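PDB 3G68: putative phosphosugar isomerase from Clostridium difficile, which probably acts as a phosphosugar isomerase of the double-SIS-domain kind, related to the isomerising domains of glucosamine-6-phosphate synthase. Local coordinates for residues Cys149-Leu154 / Tyr309-Phe314. Residues are numbered along the deposited sequence; the frame is centred on the assembly and turned at random.
Sequences CTKLNL and YQTFNF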
ATOM      1  N   CYS B 149     -23.858 -32.362 -23.842  1.00  9.82           N
ATOM      2  CA  CYS B 149     -23.067 -31.821 -24.930  1.00 10.05           C
ATOM      3  C   CYS B 149     -23.833 -31.826 -26.264  1.00 10.62           C
ATOM      4  O   CYS B 149     -23.558 -30.977 -27.095  1.00 12.83           O
ATOM      5  CB  CYS B 149     -21.731 -32.554 -25.057  1.00 10.92           C
ATOM      6  SG  CYS B 149     -20.609 -32.351 -23.679  1.00 13.10           S
ATOM      7  N   THR B 150     -24.801 -32.735 -26.459  1.00 10.71           N
ATOM      8  CA  THR B 150     -25.609 -32.782 -27.701  1.00 11.58           C
ATOM      9  C   THR B 150     -26.649 -31.634 -27.671  1.00 12.63           C
ATOM     10  O   THR B 150     -26.844 -30.908 -28.665  1.00 13.82           O
ATOM     11  CB  THR B 150     -26.263 -34.186 -27.897  1.00 13.84           C
ATOM     12  OG1 THR B 150     -25.214 -35.172 -28.057  1.00  9.81           O
ATOM     13  CG2 THR B 150     -27.215 -34.220 -29.106  1.00  9.07           C
ATOM     14  N   LYS B 151     -27.307 -31.437 -26.524  1.00 10.46           N
ATOM     15  CA  LYS B 151     -28.196 -30.289 -26.364  1.00 10.62           C
ATOM     16  C   LYS B 151     -27.436 -28.969 -26.623  1.00 10.47           C
ATOM     17  O   LYS B 151     -27.927 -28.107 -27.332  1.00  9.50           O
ATOM     18  CB  LYS B 151     -28.806 -30.241 -24.979  1.00  9.85           C
ATOM     19  CG  LYS B 151     -29.782 -31.378 -24.682  1.00 10.84           C
ATOM     20  CD  LYS B 151     -30.495 -31.120 -23.352  1.00 10.11           C
ATOM     21  CE  LYS B 151     -29.568 -31.278 -22.113  1.00  7.90           C
ATOM     22  NZ  LYS B 151     -30.320 -31.169 -20.850  1.00  8.79           N
ATOM     23  N   LEU B 152     -26.241 -28.830 -26.048  1.00 11.30           N
ATOM     24  CA  LEU B 152     -25.427 -27.631 -26.267  1.00 10.83           C
ATOM     25  C   LEU B 152     -25.125 -27.456 -27.751  1.00 11.32           C
ATOM     26  O   LEU B 152     -25.274 -26.371 -28.290  1.00 13.32           O
ATOM     27  CB  LEU B 152     -24.102 -27.709 -25.505  1.00 10.51           C
ATOM     28  CG  LEU B 152     -23.118 -26.545 -25.632  1.00 11.12           C
ATOM     29  CD1 LEU B 152     -23.735 -25.187 -25.284  1.00  8.39           C
ATOM     30  CD2 LEU B 152     -21.935 -26.815 -24.686  1.00  9.60           C
ATOM     31  N   ASN B 153     -24.714 -28.534 -28.398  1.00 12.00           N
ATOM     32  CA  ASN B 153     -24.358 -28.521 -29.837  1.00 13.06           C
ATOM     33  C   ASN B 153     -25.513 -28.039 -30.721  1.00 13.31           C
ATOM     34  O   ASN B 153     -25.314 -27.252 -31.659  1.00 12.15           O
ATOM     35  CB  ASN B 153     -23.883 -29.918 -30.292  1.00 14.37           C
ATOM     36  CG  ASN B 153     -22.577 -29.864 -31.069  1.00 15.71           C
ATOM     37  OD1 ASN B 153     -21.624 -29.197 -30.647  1.00 19.06           O
ATOM     38  ND2 ASN B 153     -22.511 -30.576 -32.188  1.00 17.66           N
ATOM     39  N   LEU B 154     -26.719 -28.505 -30.397  1.00 12.30           N
ATOM     40  CA  LEU B 154     -27.957 -28.063 -31.045  1.00 13.29           C
ATOM     41  C   LEU B 154     -28.246 -26.567 -30.803  1.00 13.47           C
ATOM     42  O   LEU B 154     -28.695 -25.868 -31.705  1.00 14.99           O
ATOM     43  CB  LEU B 154     -29.142 -28.886 -30.577  1.00 10.53           C
ATOM     44  CG  LEU B 154     -29.229 -30.315 -31.123  1.00 13.54           C
ATOM     45  CD1 LEU B 154     -30.167 -31.155 -30.264  1.00  9.24           C
ATOM     46  CD2 LEU B 154     -29.684 -30.279 -32.582  1.00 13.21           C
ATOM     47  N   TYR B 309     -31.957 -22.280 -20.533  1.00 11.05           N
ATOM     48  CA  TYR B 309     -30.619 -22.672 -20.020  1.00  9.35           C
ATOM     49  C   TYR B 309     -30.609 -23.477 -18.724  1.00  8.66           C
ATOM     50  O   TYR B 309     -29.592 -24.114 -18.386  1.00  8.05           O
ATOM     51  CB  TYR B 309     -29.646 -21.460 -19.970  1.00  9.84           C
ATOM     52  CG  TYR B 309     -29.558 -20.727 -21.303  1.00 10.39           C
ATOM     53  CD1 TYR B 309     -29.452 -21.423 -22.506  1.00 10.65           C
ATOM     54  CD2 TYR B 309     -29.596 -19.327 -21.358  1.00  8.57           C
ATOM     55  CE1 TYR B 309     -29.395 -20.742 -23.738  1.00 14.87           C
ATOM     56  CE2 TYR B 309     -29.509 -18.664 -22.557  1.00  9.26           C
ATOM     57  CZ  TYR B 309     -29.424 -19.367 -23.744  1.00 11.10           C
ATOM     58  OH  TYR B 309     -29.364 -18.704 -24.945  1.00 11.80           O
ATOM     59  N   GLN B 310     -31.737 -23.498 -18.030  1.00  9.21           N
ATOM     60  CA  GLN B 310     -31.911 -24.361 -16.845  1.00  9.78           C
ATOM     61  C   GLN B 310     -31.705 -25.821 -17.198  1.00  7.29           C
ATOM     62  O   GLN B 310     -31.476 -26.640 -16.303  1.00  8.26           O
ATOM     63  CB  GLN B 310     -33.300 -24.165 -16.212  1.00 10.17           C
ATOM     64  CG  GLN B 310     -34.464 -24.620 -17.113  1.00 12.40           C
ATOM     65  CD  GLN B 310     -35.842 -24.423 -16.483  1.00 11.30           C
ATOM     66  OE1 GLN B 310     -35.996 -24.348 -15.270  1.00 12.32           O
ATOM     67  NE2 GLN B 310     -36.844 -24.333 -17.325  1.00 10.94           N
ATOM     68  N   THR B 311     -31.819 -26.165 -18.480  1.00  6.17           N
ATOM     69  CA  THR B 311     -31.594 -27.526 -18.945  1.00  8.60           C
ATOM     70  C   THR B 311     -30.188 -28.044 -18.565  1.00  7.42           C
ATOM     71  O   THR B 311     -29.975 -29.223 -18.459  1.00  8.66           O
ATOM     72  CB  THR B 311     -31.836 -27.677 -20.477  1.00  9.15           C
ATOM     73  OG1 THR B 311     -31.898 -29.072 -20.821  1.00  9.11           O
ATOM     74  CG2 THR B 311     -30.731 -26.980 -21.283  1.00  7.93           C
ATOM     75  N   PHE B 312     -29.227 -27.161 -18.372  1.00  9.95           N
ATOM     76  CA  PHE B 312     -27.874 -27.601 -17.992  1.00 10.13           C
ATOM     77  C   PHE B 312     -27.678 -27.914 -16.532  1.00  9.51           C
ATOM     78  O   PHE B 312     -26.561 -28.240 -16.137  1.00  9.96           O
ATOM     79  CB  PHE B 312     -26.832 -26.597 -18.485  1.00  9.60           C
ATOM     80  CG  PHE B 312     -26.846 -26.473 -19.944  1.00 12.60           C
ATOM     81  CD1 PHE B 312     -26.526 -27.584 -20.734  1.00 14.42           C
ATOM     82  CD2 PHE B 312     -27.267 -25.299 -20.565  1.00 12.06           C
ATOM     83  CE1 PHE B 312     -26.594 -27.490 -22.135  1.00 13.70           C
ATOM     84  CE2 PHE B 312     -27.313 -25.214 -21.954  1.00 11.75           C
ATOM     85  CZ  PHE B 312     -26.976 -26.313 -22.731  1.00 11.75           C
ATOM     86  N   ASN B 313     -28.731 -27.760 -15.725  1.00  8.90           N
ATOM     87  CA  ASN B 313     -28.661 -28.099 -14.319  1.00 10.12           C
ATOM     88  C   ASN B 313     -29.766 -28.978 -13.764  1.00 10.11           C
ATOM     89  O   ASN B 313     -29.508 -29.701 -12.822  1.00  9.63           O
ATOM     90  CB  ASN B 313     -28.737 -26.821 -13.473  1.00  9.40           C
ATOM     91  CG  ASN B 313     -27.627 -25.812 -13.760  1.00 10.40           C
ATOM     92  OD1 ASN B 313     -27.835 -24.633 -13.516  1.00 13.43           O
ATOM     93  ND2 ASN B 313     -26.457 -26.258 -14.234  1.00  9.53           N
ATOM     94  N   PHE B 314     -30.983 -28.921 -14.315  1.00  9.66           N
ATOM     95  CA  PHE B 314     -32.143 -29.487 -13.595  1.00  9.89           C
ATOM     96  C   PHE B 314     -32.124 -30.970 -13.251  1.00  8.81           C
ATOM     97  O   PHE B 314     -32.498 -31.343 -12.130  1.00  8.21           O
ATOM     98  CB  PHE B 314     -33.485 -29.156 -14.266  1.00 12.12           C
ATOM     99  CG  PHE B 314     -34.454 -28.541 -13.326  1.00 10.54           C
ATOM    100  CD1 PHE B 314     -34.931 -29.250 -12.239  1.00 12.97           C
ATOM    101  CD2 PHE B 314     -34.845 -27.208 -13.495  1.00 14.90           C
ATOM    102  CE1 PHE B 314     -35.834 -28.646 -11.335  1.00 14.15           C
ATOM    103  CE2 PHE B 314     -35.692 -26.605 -12.604  1.00 15.95           C
ATOM    104  CZ  PHE B 314     -36.180 -27.322 -11.514  1.00 14.61           C
TER
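The ammonium end of K151 meets the hydroxyl of T311 end to end, NZ of K151 donating a hydrogen bond of 2.6 Å to OG1 of T311. The same nitrogen donates a second bond, 3.1 Å long, to the main-chain O of T311, approaching from well above the carbonyl plane, 48° out of it, so that one threonine holds the lysine through both its hydroxyl and its backbone. The lysine chain is extended except for a bend at chi3 (-71°), which turns CE and NZ toward the threonine. On T311 the hydroxyl stands opposite the backbone N (chi1 -167°), while CG2 is set over the centre of the F312 ring, 3.8 Å above its plane. D222 joins the polar group, its carboxylate bridging the two side chains: OD1 forms a salt bridge with K151 NZ and OD2 a hydrogen bond with T311 OG1.

Beside the polar pair the contact turns apolar. F312 presents its ring edge to the helix: CZ lies 4.1 Å from CA of L152, close to the ring plane, and CE1 is 4.2 Å from CB of the same leucine. M15 of helix 4-20 touches both F312 and L152, and I180 of helix 170-184 also packs on L152.

The segments join helix 145-165, which follows the first five-stranded parallel sheet, to the loop between strand 299-300 and helix 316-324, which follows the second. K151, hydrogen-bonded to T311 and salt-bridged to D222 of helix 220-234, and next to it the phenylalanine edge thus tie together the two halves of a double-SIS fold, each built around a parallel sheet of strand order 2-1-3-4-5.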